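Long-range contacts in HI1317 (Haemophilus influenzae, PDB 1JOV), which probably interconverts the alpha and beta anomers of D-glucose 6-phosphate, as a member of the glucose-6-phosphate 1-epimerase family: residues K51-L55 against F209-I213; G156-V161 against Y241-L245; N199-Q203 against A214-A220; E162-E168 against N180-R185; T10-H14 against H25-A29. All coordinates share one frame; numbering follows the deposited sequence.

Contact 1: K51-L55 against F209-I213; sequences KQDVL and FNRTI
The start of strand 211-218, with the G1 beta bulge that Asn210 and Arg211 form opposite Asp206, meets the loop that follows strand 41-47 through Arg211, Phe209 and Gln52. The guanidinium of Arg211 reaches that loop on an arm extended from CG to NE and grips two successive carbonyls. Arg211 NH1 donates to Gln52 O at 3.0 Å, approaching from above the carbonyl plane, while Arg211 NH2 donates to Asp53 O at 2.9 Å with a straighter N-H...O angle of 166°. Both oxygens lie close to the guanidinium plane, which fixes the rotation of the group, and Phe209 CD2 rests against one of its faces.

In the modelled conformer of Gln52, the bend at chi2 (88°) folds its amide over the Phe209 ring, the two planes only 5° apart. Gln52 CG sits 3.5 Å from the Phe209 centroid in a CH-pi contact, and a water bridges Gln52 OE1, Arg211 NH1 and Lys51 N. Val54 CG1 touches Ile213 CD1 at 4.0 Å, beside Ile266 and Leu268 of strand 261-268. The Asp53 carboxylate is bonded to Ser44 OG and Trp45 N, and its OD1 also accepts from Leu55 N in an Asx turn. Asn154 bonds to both Asp53 O and Arg211 NH2. One arginine thus pins an irregular loop, by its main-chain carbonyls, to the beta-sheet fold of the aldose 1-epimerase family.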
# COMPACT_ATOMS: atom_id res chain seq x y z
N LYS A 51 5.26 17.50 5.32
CA LYS A 51 4.48 18.05 6.43
C LYS A 51 3.41 17.09 6.89
O LYS A 51 2.94 17.14 8.03
CB LYS A 51 3.84 19.39 6.03
CG LYS A 51 4.86 20.51 5.79
CD LYS A 51 4.23 21.65 5.01
CE LYS A 51 5.29 22.58 4.42
NZ LYS A 51 4.68 23.70 3.66
N GLN A 52 3.01 16.20 5.99
CA GLN A 52 1.99 15.25 6.33
C GLN A 52 2.51 13.85 5.98
O GLN A 52 3.26 13.68 5.04
CB GLN A 52 0.70 15.57 5.54
CG GLN A 52 0.01 16.95 5.87
CD GLN A 52 0.54 18.09 5.02
OE1 GLN A 52 1.26 17.84 4.08
NE2 GLN A 52 0.17 19.34 5.35
N ASP A 53 2.01 12.86 6.68
CA ASP A 53 2.32 11.51 6.31
C ASP A 53 1.93 11.29 4.82
O ASP A 53 0.92 11.82 4.36
CB ASP A 53 1.53 10.53 7.21
CG ASP A 53 2.02 9.08 7.29
OD1 ASP A 53 2.54 8.58 6.28
OD2 ASP A 53 1.89 8.46 8.38
N VAL A 54 2.71 10.52 4.08
CA VAL A 54 2.36 10.17 2.71
C VAL A 54 1.24 9.15 2.63
O VAL A 54 0.45 9.14 1.64
CB VAL A 54 3.58 9.68 1.91
CG1 VAL A 54 3.16 9.20 0.56
CG2 VAL A 54 4.57 10.82 1.75
N LEU A 55 1.15 8.26 3.65
CA LEU A 55 0.14 7.23 3.60
C LEU A 55 -1.03 7.49 4.58
O LEU A 55 -0.85 8.14 5.64
CB LEU A 55 0.80 5.92 4.01
CG LEU A 55 1.89 5.48 3.02
CD1 LEU A 55 2.54 4.25 3.59
CD2 LEU A 55 1.31 5.14 1.66
N PHE A 209 -3.22 19.71 0.46
CA PHE A 209 -1.96 19.72 1.18
C PHE A 209 -0.89 20.40 0.31
O PHE A 209 0.27 20.58 0.71
CB PHE A 209 -1.47 18.27 1.39
CG PHE A 209 -2.12 17.55 2.54
CD1 PHE A 209 -2.77 18.25 3.52
CD2 PHE A 209 -2.00 16.16 2.68
CE1 PHE A 209 -3.37 17.62 4.57
CE2 PHE A 209 -2.60 15.51 3.76
CZ PHE A 209 -3.27 16.22 4.72
N ASN A 210 -1.28 20.76 -0.89
CA ASN A 210 -0.36 21.42 -1.82
C ASN A 210 0.96 20.66 -2.09
O ASN A 210 2.05 21.18 -1.84
CB ASN A 210 -0.13 22.90 -1.34
CG ASN A 210 -1.44 23.70 -1.25
OD1 ASN A 210 -2.08 23.98 -2.26
ND2 ASN A 210 -1.82 24.10 -0.03
N ARG A 211 0.88 19.45 -2.62
CA ARG A 211 2.02 18.62 -2.97
C ARG A 211 1.63 17.68 -4.08
O ARG A 211 0.44 17.54 -4.41
CB ARG A 211 2.48 17.79 -1.79
CG ARG A 211 1.51 16.70 -1.33
CD ARG A 211 1.77 16.24 0.12
NE ARG A 211 1.00 15.06 0.54
CZ ARG A 211 1.31 14.28 1.58
NH1 ARG A 211 2.38 14.56 2.32
NH2 ARG A 211 0.55 13.23 1.89
N THR A 212 2.60 17.00 -4.68
CA THR A 212 2.32 15.98 -5.65
C THR A 212 2.96 14.67 -5.21
O THR A 212 4.16 14.67 -4.96
CB THR A 212 2.99 16.34 -6.95
OG1 THR A 212 2.25 17.44 -7.49
CG2 THR A 212 2.75 15.27 -8.02
N ILE A 213 2.17 13.63 -5.18
CA ILE A 213 2.70 12.31 -4.89
C ILE A 213 3.00 11.66 -6.23
O ILE A 213 2.08 11.32 -6.98
CB ILE A 213 1.69 11.48 -4.08
CG1 ILE A 213 1.38 12.11 -2.73
CG2 ILE A 213 2.18 10.05 -3.89
CD1 ILE A 213 0.57 11.23 -1.80
O HOH W 1 3.96 17.09 2.69

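Contact 2: G156-V161 against Y241-L245; sequences GDINQV and YQKML
Ile158, set against Tyr241 and Leu245, is the apolar centre, with Val161 beside it. The CG1 branch of Ile158 lies anti to the backbone N (chi1 -169°), and Ile158 CD1 ends 3.9 Å from Met244 O and 4.4 Å from Leu245 CD1. On the other branch, Ile158 CG2 meets Tyr241 CE2 at 3.7 Å; the two side chains cross at about a right angle. Nearby, Val161 CG1 packs on Leu245 CD2 at 4.0 Å. Gln242 CG rests on one face of the Tyr241 ring, near its rim.

Outward from this core, the backbones come together at Ile158 and Gln242. Ile158 N donates to Gln242 O over 2.7 Å, although the N-H...O angle of 135° leaves the bond bent. Asp157 CA adds a CH...O contact to Gln242 O at 3.3 Å. At the margin, the aliphatic part of Lys243 folds back through its bend at chi2, bringing Lys243 CD to 3.2 Å from Gly156 O. The amide of Gln242 is directed elsewhere, with NE2 bonded to Thr239 OG1.

The contact ties the loop after strand 145-154, with its short 3-10 segment, to the segment that enters strand 244-251. These strands are neighbours in one antiparallel sheet, and Lys243 and Leu245 pair through their backbones with Ile155 and Phe153. Strand 222-227 adds Asn227, which Ile158 and Leu245 touch and whose ND2 donates to Tyr241 O, while Trp229 and His230 meet the Tyr241 ring.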
# COMPACT_ATOMS: atom_id res chain seq x y z
N GLY A 156 -5.28 15.98 1.49
CA GLY A 156 -6.03 17.01 2.25
C GLY A 156 -7.53 16.99 2.11
O GLY A 156 -8.28 17.07 3.12
N ASP A 157 -8.00 16.75 0.87
CA ASP A 157 -9.45 16.71 0.61
C ASP A 157 -9.67 16.03 -0.70
O ASP A 157 -9.07 16.45 -1.71
CB ASP A 157 -10.03 18.13 0.50
CG ASP A 157 -11.56 18.18 0.80
OD1 ASP A 157 -12.27 17.15 0.68
OD2 ASP A 157 -12.14 19.22 1.18
N ILE A 158 -10.47 14.95 -0.68
CA ILE A 158 -10.76 14.24 -1.92
C ILE A 158 -11.30 15.20 -3.01
O ILE A 158 -11.07 14.94 -4.16
CB ILE A 158 -11.73 13.06 -1.72
CG1 ILE A 158 -11.78 12.21 -3.00
CG2 ILE A 158 -13.12 13.55 -1.33
CD1 ILE A 158 -10.40 11.75 -3.49
N ASN A 159 -11.85 16.34 -2.65
CA ASN A 159 -12.33 17.26 -3.68
C ASN A 159 -11.30 18.12 -4.39
O ASN A 159 -11.59 18.73 -5.43
CB ASN A 159 -13.43 18.13 -3.12
CG ASN A 159 -14.53 17.32 -2.62
OD1 ASN A 159 -14.96 16.39 -3.30
ND2 ASN A 159 -14.98 17.61 -1.40
N GLN A 160 -10.08 18.11 -3.86
CA GLN A 160 -9.04 18.93 -4.34
C GLN A 160 -7.92 18.07 -4.91
O GLN A 160 -6.82 18.55 -4.98
CB GLN A 160 -8.53 19.86 -3.22
CG GLN A 160 -9.52 20.95 -2.76
CD GLN A 160 -8.98 21.86 -1.65
OE1 GLN A 160 -8.41 22.91 -1.93
NE2 GLN A 160 -9.18 21.47 -0.40
N VAL A 161 -8.20 16.82 -5.38
CA VAL A 161 -7.12 16.00 -5.94
C VAL A 161 -7.27 15.75 -7.47
O VAL A 161 -8.39 15.58 -7.96
CB VAL A 161 -7.07 14.64 -5.20
CG1 VAL A 161 -6.21 13.66 -5.98
CG2 VAL A 161 -6.54 14.82 -3.79
N TYR A 241 -13.29 8.74 3.74
CA TYR A 241 -12.98 8.83 2.31
C TYR A 241 -12.42 10.18 1.89
O TYR A 241 -11.79 10.28 0.84
CB TYR A 241 -14.23 8.57 1.41
CG TYR A 241 -15.16 9.81 1.31
CD1 TYR A 241 -16.12 10.06 2.28
CD2 TYR A 241 -15.11 10.69 0.25
CE1 TYR A 241 -16.99 11.14 2.22
CE2 TYR A 241 -15.98 11.77 0.16
CZ TYR A 241 -16.92 11.99 1.15
OH TYR A 241 -17.79 13.07 1.08
N GLN A 242 -12.64 11.21 2.70
CA GLN A 242 -12.24 12.54 2.29
C GLN A 242 -10.77 12.76 2.33
O GLN A 242 -10.25 13.70 1.70
CB GLN A 242 -12.88 13.58 3.24
CG GLN A 242 -14.37 13.55 3.22
CD GLN A 242 -14.97 14.75 3.92
OE1 GLN A 242 -15.52 15.63 3.27
NE2 GLN A 242 -14.88 14.77 5.25
N LYS A 243 -10.05 11.89 3.06
CA LYS A 243 -8.63 12.14 3.28
C LYS A 243 -7.76 11.05 2.67
O LYS A 243 -6.54 11.01 2.93
CB LYS A 243 -8.33 12.27 4.80
CG LYS A 243 -9.07 13.42 5.52
CD LYS A 243 -8.43 14.77 5.39
CE LYS A 243 -9.10 15.73 6.38
NZ LYS A 243 -10.61 15.64 6.38
N MET A 244 -8.34 10.24 1.80
CA MET A 244 -7.59 9.10 1.22
C MET A 244 -7.95 8.90 -0.25
O MET A 244 -8.96 9.40 -0.76
CB MET A 244 -7.88 7.82 1.98
CG MET A 244 -9.32 7.47 2.04
SD MET A 244 -9.97 6.65 0.63
CE MET A 244 -9.55 5.08 1.14
N LEU A 245 -7.04 8.25 -0.95
CA LEU A 245 -7.29 7.77 -2.28
C LEU A 245 -6.34 6.59 -2.51
O LEU A 245 -5.13 6.70 -2.28
CB LEU A 245 -7.03 8.85 -3.30
CG LEU A 245 -7.19 8.51 -4.78
CD1 LEU A 245 -8.62 7.97 -4.94
CD2 LEU A 245 -6.95 9.75 -5.65

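Contact 3: N199-Q203 against A214-A220; sequences NMQNQ and ALHHHNA
Met200 and His217 begin the pairing of a beta hairpin made by strands 201-206 and 211-218, whose inward-facing main-chain groups bond to each other. His217 N donates to Met200 O at 2.8 Å. Asn202 and Leu215 form an antiparallel hydrogen-bonded pair: Asn202 N to Leu215 O is 3.2 Å, and Leu215 N to Asn202 O is 2.9 Å. The outward groups pair elsewhere, those of Ala214, His216 and His218 with strand 261-268 and that of Gln203 with Gln164. A water lies within hydrogen-bonding distance of Leu215 O and Gln201 OE1, though it cannot serve all its neighbours at once.

On the face of Asn202 and Leu215, a side-chain bond adds to the ladder. Asn202 CG stands between its backbone N and carbonyl carbon (chi1 35°), which sets Asn202 OD1 to accept from His217 NE2 at 2.8 Å, within the imidazole plane. ND1 of this ring is hydrogen-bonded to Thr249 OG1, so both ring nitrogens are engaged and its rotation is fixed. Leu247, also of strand 244-251, touches Asn202 and His217.

On the other face, the Gln201 amide stacks over the His216 ring with planes 17° apart; His218 CE1 lies over the opposite ring face. Beyond the strand ends, the Met200 chain bends at chi2 and chi3 to lay its methyl along the turn, with Met200 CE 3.8 Å from Ala220 CB.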
# COMPACT_ATOMS: atom_id res chain seq x y z
N ASN A 199 1.45 3.14 -19.18
CA ASN A 199 2.67 3.87 -18.84
C ASN A 199 2.89 3.61 -17.35
O ASN A 199 1.94 3.63 -16.60
CB ASN A 199 2.42 5.36 -19.10
CG ASN A 199 3.41 6.30 -18.38
OD1 ASN A 199 4.58 5.97 -18.17
ND2 ASN A 199 2.94 7.50 -18.05
N MET A 200 4.14 3.44 -16.93
CA MET A 200 4.38 3.07 -15.51
C MET A 200 4.44 4.23 -14.52
O MET A 200 4.70 4.01 -13.33
CB MET A 200 5.64 2.22 -15.42
CG MET A 200 5.44 0.88 -16.13
SD MET A 200 4.13 -0.20 -15.43
CE MET A 200 5.03 -0.90 -14.18
N GLN A 201 4.19 5.46 -15.00
CA GLN A 201 4.16 6.60 -14.09
C GLN A 201 2.80 7.28 -14.05
O GLN A 201 2.17 7.49 -15.08
CB GLN A 201 5.29 7.57 -14.43
CG GLN A 201 6.65 6.91 -14.50
CD GLN A 201 7.78 7.93 -14.47
OE1 GLN A 201 7.74 8.87 -13.68
NE2 GLN A 201 8.78 7.76 -15.34
N ASN A 202 2.34 7.58 -12.87
CA ASN A 202 1.12 8.35 -12.68
C ASN A 202 1.37 9.15 -11.43
O ASN A 202 2.27 8.82 -10.66
CB ASN A 202 -0.12 7.49 -12.60
CG ASN A 202 0.15 6.19 -11.90
OD1 ASN A 202 0.58 6.16 -10.75
ND2 ASN A 202 -0.10 5.08 -12.61
N GLN A 203 0.58 10.18 -11.22
CA GLN A 203 0.88 11.00 -10.05
C GLN A 203 -0.39 11.57 -9.46
O GLN A 203 -1.43 11.57 -10.10
CB GLN A 203 2.02 12.01 -10.29
CG GLN A 203 1.92 12.91 -11.46
CD GLN A 203 2.31 12.26 -12.77
OE1 GLN A 203 3.28 11.48 -12.86
NE2 GLN A 203 1.55 12.58 -13.80
N ALA A 214 4.29 11.49 -6.53
CA ALA A 214 4.64 10.90 -7.84
C ALA A 214 4.85 9.38 -7.71
O ALA A 214 5.49 8.97 -6.74
CB ALA A 214 5.87 11.52 -8.35
N LEU A 215 4.38 8.59 -8.69
CA LEU A 215 4.50 7.10 -8.58
C LEU A 215 5.20 6.52 -9.77
O LEU A 215 4.79 6.78 -10.92
CB LEU A 215 3.14 6.41 -8.43
CG LEU A 215 2.34 6.94 -7.28
CD1 LEU A 215 1.01 6.45 -7.21
CD2 LEU A 215 3.18 6.81 -5.96
N HIS A 216 6.27 5.75 -9.52
CA HIS A 216 6.96 5.02 -10.59
C HIS A 216 6.76 3.52 -10.34
O HIS A 216 7.44 2.96 -9.46
CB HIS A 216 8.44 5.37 -10.62
CG HIS A 216 9.12 5.03 -11.91
ND1 HIS A 216 10.32 5.61 -12.28
CD2 HIS A 216 8.78 4.19 -12.92
CE1 HIS A 216 10.68 5.13 -13.46
NE2 HIS A 216 9.77 4.27 -13.87
N HIS A 217 5.81 2.89 -11.06
CA HIS A 217 5.51 1.47 -10.86
C HIS A 217 6.49 0.57 -11.66
O HIS A 217 7.08 1.05 -12.62
CB HIS A 217 4.09 1.16 -11.27
CG HIS A 217 3.07 2.07 -10.67
ND1 HIS A 217 2.35 1.74 -9.52
CD2 HIS A 217 2.68 3.33 -11.01
CE1 HIS A 217 1.53 2.74 -9.23
NE2 HIS A 217 1.70 3.72 -10.13
N HIS A 218 6.67 -0.67 -11.27
CA HIS A 218 7.47 -1.63 -12.08
C HIS A 218 6.73 -2.95 -12.20
O HIS A 218 6.21 -3.45 -11.22
CB HIS A 218 8.85 -1.89 -11.51
CG HIS A 218 9.56 -0.56 -11.30
ND1 HIS A 218 10.30 0.04 -12.29
CD2 HIS A 218 9.65 0.23 -10.20
CE1 HIS A 218 10.81 1.17 -11.81
NE2 HIS A 218 10.45 1.30 -10.54
N ASN A 219 6.69 -3.48 -13.39
CA ASN A 219 6.01 -4.76 -13.61
C ASN A 219 4.52 -4.85 -13.28
O ASN A 219 4.03 -5.96 -13.09
CB ASN A 219 6.75 -5.92 -12.95
CG ASN A 219 8.14 -6.02 -13.43
OD1 ASN A 219 8.42 -5.83 -14.63
ND2 ASN A 219 9.05 -6.33 -12.52
N ALA A 220 3.81 -3.70 -13.30
CA ALA A 220 2.38 -3.67 -13.08
C ALA A 220 1.71 -4.06 -14.39
O ALA A 220 2.22 -3.73 -15.45
CB ALA A 220 1.92 -2.31 -12.59
O HOH W 2 5.52 9.58 -11.70

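Contact 4: E162-E168 against N180-R185; sequences EVQGLPE and NVPSPR
A surface contact, mainly between backbones and bridged by water, joins the end of edge strand 161-164 and the loop after it to the loop following strand 177-180. Val163 and Arg185 carry it as a single antiparallel bridge, with Val163 N to Arg185 O at 2.7 Å and Arg185 N to Val163 O at 2.9 Å. Farther along, Val181 CG2 lies against the Glu168 carbonyl, 3.3 Å from Glu168 C; the bond from Val181 N to Glu168 O is modelled unusually short and is doubtful in detail.

Between them Ser183 OG, anti to the backbone N (chi1 170°), is linked to segment 162-168 by a water that also bonds Val163 O and Leu166 N. A second such link, to Gly165 N, is doubtful. Another water donates to both Pro167 O and Pro182 O. Pro184, which follows a cis peptide bond, lies alongside Glu162 in its modelled conformer, pointing the same way.

The Val163 side chain touches Leu245 and Leu247 of strand 244-251, and Gln164 pairs with Gln203 of strand 201-206. Arg185 touches Cys170 and Cys193, which form a disulfide, and its NH1 bonds to Tyr195 OH, so the contact spans strands 161-164, 169-172 and 191-196.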
# COMPACT_ATOMS: atom_id res chain seq x y z
N GLU A 162 -6.14 15.72 -8.22
CA GLU A 162 -6.25 15.23 -9.59
C GLU A 162 -5.27 14.11 -9.72
O GLU A 162 -4.16 14.18 -9.20
CB GLU A 162 -5.98 16.26 -10.70
CG GLU A 162 -6.70 17.60 -10.55
CD GLU A 162 -6.13 18.65 -11.51
OE1 GLU A 162 -5.70 18.29 -12.64
OE2 GLU A 162 -6.08 19.84 -11.16
N VAL A 163 -5.68 13.14 -10.52
CA VAL A 163 -4.91 11.97 -10.81
C VAL A 163 -4.42 12.13 -12.25
O VAL A 163 -5.21 12.15 -13.19
CB VAL A 163 -5.77 10.74 -10.68
CG1 VAL A 163 -4.82 9.57 -10.74
CG2 VAL A 163 -6.47 10.67 -9.27
N GLN A 164 -3.12 12.29 -12.39
CA GLN A 164 -2.47 12.47 -13.67
C GLN A 164 -1.82 11.22 -14.22
O GLN A 164 -1.24 10.42 -13.46
CB GLN A 164 -1.38 13.52 -13.54
CG GLN A 164 -1.74 14.77 -12.73
CD GLN A 164 -0.58 15.76 -12.61
OE1 GLN A 164 -0.79 16.98 -12.66
NE2 GLN A 164 0.63 15.24 -12.42
N GLY A 165 -1.89 11.04 -15.54
CA GLY A 165 -1.17 9.94 -16.16
C GLY A 165 -1.87 8.62 -16.40
O GLY A 165 -1.27 7.73 -17.00
N LEU A 166 -3.13 8.48 -16.00
CA LEU A 166 -3.83 7.25 -16.34
C LEU A 166 -4.51 7.31 -17.73
O LEU A 166 -4.67 8.39 -18.29
CB LEU A 166 -4.83 6.91 -15.21
CG LEU A 166 -4.20 6.44 -13.87
CD1 LEU A 166 -5.27 6.35 -12.78
CD2 LEU A 166 -3.50 5.09 -14.06
N PRO A 167 -4.90 6.17 -18.28
CA PRO A 167 -5.45 6.08 -19.65
C PRO A 167 -6.77 6.87 -19.66
O PRO A 167 -7.24 7.30 -18.59
CB PRO A 167 -5.81 4.61 -19.73
CG PRO A 167 -4.64 3.92 -19.06
CD PRO A 167 -4.20 4.85 -17.93
N GLU A 168 -7.39 7.01 -20.85
CA GLU A 168 -8.67 7.68 -20.94
C GLU A 168 -9.80 6.66 -20.98
O GLU A 168 -10.93 6.98 -21.29
CB GLU A 168 -8.71 8.64 -22.12
CG GLU A 168 -7.54 9.63 -22.17
CD GLU A 168 -7.81 10.75 -23.17
OE1 GLU A 168 -8.97 11.22 -23.17
OE2 GLU A 168 -6.89 11.15 -23.94
N ASN A 180 -15.27 5.32 -20.70
CA ASN A 180 -14.29 6.33 -21.09
C ASN A 180 -14.06 7.28 -19.96
O ASN A 180 -14.96 7.48 -19.14
CB ASN A 180 -14.84 7.08 -22.28
CG ASN A 180 -14.18 6.65 -23.58
OD1 ASN A 180 -13.29 7.37 -24.13
ND2 ASN A 180 -14.57 5.46 -24.07
N VAL A 181 -12.84 7.84 -19.86
CA VAL A 181 -12.49 8.75 -18.75
C VAL A 181 -11.43 9.79 -19.02
O VAL A 181 -10.52 9.61 -19.82
CB VAL A 181 -11.97 7.96 -17.53
CG1 VAL A 181 -13.05 7.04 -16.97
CG2 VAL A 181 -10.73 7.16 -17.90
N PRO A 182 -11.60 10.92 -18.32
CA PRO A 182 -10.75 12.12 -18.35
C PRO A 182 -9.34 11.92 -17.79
O PRO A 182 -9.11 11.15 -16.84
CB PRO A 182 -11.52 13.07 -17.43
CG PRO A 182 -12.89 12.59 -17.51
CD PRO A 182 -12.75 11.12 -17.43
N SER A 183 -8.39 12.63 -18.35
CA SER A 183 -7.07 12.59 -17.76
C SER A 183 -6.47 13.97 -17.89
O SER A 183 -6.19 14.41 -18.99
CB SER A 183 -6.19 11.51 -18.40
OG SER A 183 -4.85 11.64 -17.96
N PRO A 184 -6.23 14.66 -16.78
CA PRO A 184 -6.38 14.11 -15.41
C PRO A 184 -7.78 13.72 -15.02
O PRO A 184 -8.80 13.99 -15.74
CB PRO A 184 -5.84 15.25 -14.54
CG PRO A 184 -4.96 16.06 -15.46
CD PRO A 184 -5.75 16.05 -16.74
N ARG A 185 -7.85 12.99 -13.90
CA ARG A 185 -9.13 12.54 -13.39
C ARG A 185 -9.25 13.14 -12.03
O ARG A 185 -8.25 13.28 -11.34
CB ARG A 185 -9.19 11.01 -13.22
CG ARG A 185 -10.53 10.51 -12.74
CD ARG A 185 -11.18 9.51 -13.71
NE ARG A 185 -12.46 9.00 -13.25
CZ ARG A 185 -12.75 7.72 -13.13
NH1 ARG A 185 -11.81 6.79 -13.39
NH2 ARG A 185 -13.96 7.37 -12.75
O HOH W 3 -5.28 10.34 -15.29
O HOH W 4 -3.05 13.08 -17.02
O HOH W 5 -7.93 8.74 -15.98

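Contact 5: T10-H14 against H25-A29; sequences TPELH and HLKHA
Leu13 and Leu26 face each other as a non-hydrogen-bonded pair where strands 13-18 and 21-28 run antiparallel as a hairpin. Both leucines place CG anti to the backbone N (chi1 -166° and 178°), and from there their CD1 methyls meet at 4.0 Å. This apolar face packs on strand 107-115, with Leu13 on Leu110 and Leu26 on Val108.

The side chain of Glu12 runs out over the neighbouring strand: with CG beside the backbone N and the rest of the chain extended, its CB and CG pass over Lys27 O, Glu12 CB at 3.3 Å. Glu12 OE2 lies 3.7 Å from His28 ND1, with carboxylate and ring planes inclined by 51°. A water joins Glu12 OE2 to Ala29 N and sits over the face of the His28 ring.

Across the other face, in the conformer modelled here, His14 bends its ring back over its own turn, and NE2 donates to Pro11 O from above that carbonyl's plane. The ring of His25 turns to His18 instead, to which its NE2 is hydrogen-bonded. Preceding the strand, Thr10 OG1 accepts from Glu12 N in an ST turn, within the type I turn from Thr10 to Leu13.

Three main-chain bonds close the hairpin: Lys27 N to Glu12 O at 2.9 Å, His14 N to His25 O, and His25 N to His14 O at 2.7 Å. The chemistry thus divides: main-chain bonds set the register, leucines seal the side toward strand 107-115, and Glu12 might favour a protonated His28, whose NE2 bonds weakly to Val105 O, although both side chains also touch a crystal neighbour.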
# COMPACT_ATOMS: atom_id res chain seq x y z
N THR A 10 17.79 -1.22 16.77
CA THR A 10 18.89 -0.21 16.76
C THR A 10 18.31 1.06 17.33
O THR A 10 17.10 1.11 17.59
CB THR A 10 19.44 0.10 15.34
OG1 THR A 10 18.56 1.03 14.69
CG2 THR A 10 19.57 -1.18 14.51
N PRO A 11 19.11 2.10 17.54
CA PRO A 11 18.58 3.38 18.03
C PRO A 11 17.54 3.96 17.10
O PRO A 11 16.68 4.69 17.61
CB PRO A 11 19.82 4.32 18.09
CG PRO A 11 20.97 3.36 18.26
CD PRO A 11 20.59 2.14 17.39
N GLU A 12 17.58 3.60 15.81
CA GLU A 12 16.67 4.15 14.85
C GLU A 12 15.49 3.20 14.52
O GLU A 12 14.56 3.63 13.84
CB GLU A 12 17.47 4.51 13.60
CG GLU A 12 18.47 5.65 13.97
CD GLU A 12 19.51 5.91 12.94
OE1 GLU A 12 20.06 4.91 12.44
OE2 GLU A 12 19.76 7.11 12.64
N LEU A 13 15.47 1.99 15.08
CA LEU A 13 14.46 0.98 14.64
C LEU A 13 13.96 0.23 15.84
O LEU A 13 14.73 -0.54 16.46
CB LEU A 13 15.10 -0.03 13.71
CG LEU A 13 14.19 -0.94 12.92
CD1 LEU A 13 13.19 -0.19 12.10
CD2 LEU A 13 15.11 -1.80 12.00
N HIS A 14 12.67 0.38 16.16
CA HIS A 14 12.12 -0.28 17.29
C HIS A 14 10.93 -1.09 16.93
O HIS A 14 10.23 -0.78 15.97
CB HIS A 14 11.65 0.70 18.40
CG HIS A 14 12.70 1.67 18.84
ND1 HIS A 14 13.32 1.60 20.08
CD2 HIS A 14 13.21 2.76 18.22
CE1 HIS A 14 14.19 2.60 20.18
NE2 HIS A 14 14.13 3.32 19.07
N HIS A 25 8.91 0.65 14.15
CA HIS A 25 9.01 2.09 14.01
C HIS A 25 10.44 2.49 13.57
O HIS A 25 11.41 2.20 14.25
CB HIS A 25 8.77 2.80 15.34
CG HIS A 25 7.36 2.69 15.91
ND1 HIS A 25 6.80 3.65 16.71
CD2 HIS A 25 6.44 1.71 15.76
CE1 HIS A 25 5.57 3.30 17.05
NE2 HIS A 25 5.33 2.12 16.48
N LEU A 26 10.57 3.18 12.43
CA LEU A 26 11.83 3.68 11.95
C LEU A 26 11.86 5.23 12.09
O LEU A 26 10.90 5.93 11.69
CB LEU A 26 11.82 3.39 10.48
CG LEU A 26 13.09 3.92 9.84
CD1 LEU A 26 14.36 3.23 10.35
CD2 LEU A 26 12.98 3.83 8.28
N LYS A 27 12.93 5.77 12.71
CA LYS A 27 13.15 7.22 12.78
C LYS A 27 14.59 7.49 12.39
O LYS A 27 15.52 7.11 13.12
CB LYS A 27 12.90 7.77 14.17
CG LYS A 27 11.44 7.79 14.46
CD LYS A 27 11.15 8.46 15.84
CE LYS A 27 9.65 8.42 16.18
NZ LYS A 27 9.01 7.10 15.84
N HIS A 28 14.75 8.11 11.23
CA HIS A 28 16.07 8.20 10.62
C HIS A 28 16.19 9.50 9.91
O HIS A 28 15.25 10.21 9.81
CB HIS A 28 16.18 7.08 9.61
CG HIS A 28 17.50 7.01 8.87
ND1 HIS A 28 18.52 6.22 9.31
CD2 HIS A 28 17.88 7.50 7.68
CE1 HIS A 28 19.52 6.26 8.44
NE2 HIS A 28 19.16 7.02 7.44
N ALA A 29 17.41 9.83 9.52
CA ALA A 29 17.57 11.06 8.76
C ALA A 29 16.62 11.11 7.59
O ALA A 29 16.05 12.17 7.28
CB ALA A 29 18.97 11.17 8.27
O HOH W 6 20.08 8.81 10.31

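In the fold
From the N terminus, contact 5 comes first and closes the short hairpin of strands 13-18 and 21-28, before any other contact opens. Contact 1 then spans from the loop after strand 41-47 to strand 211-218. Contact 2 opens inside that span but closes beyond it, so the two cross; they touch where Phe209 meets Gly156. Contacts 4 and 3, in series, both lie within the loop of contact 2; contact 4 is also nested in contact 1, whereas contact 3 crosses it. Strands 161-164, 201-206 and 211-218, neighbours in one sheet, link contacts 4, 3 and 1, while contact 2 reaches strand 244-251 of another sheet. Contact 5 stands about 38 Å from contact 4, centre to centre.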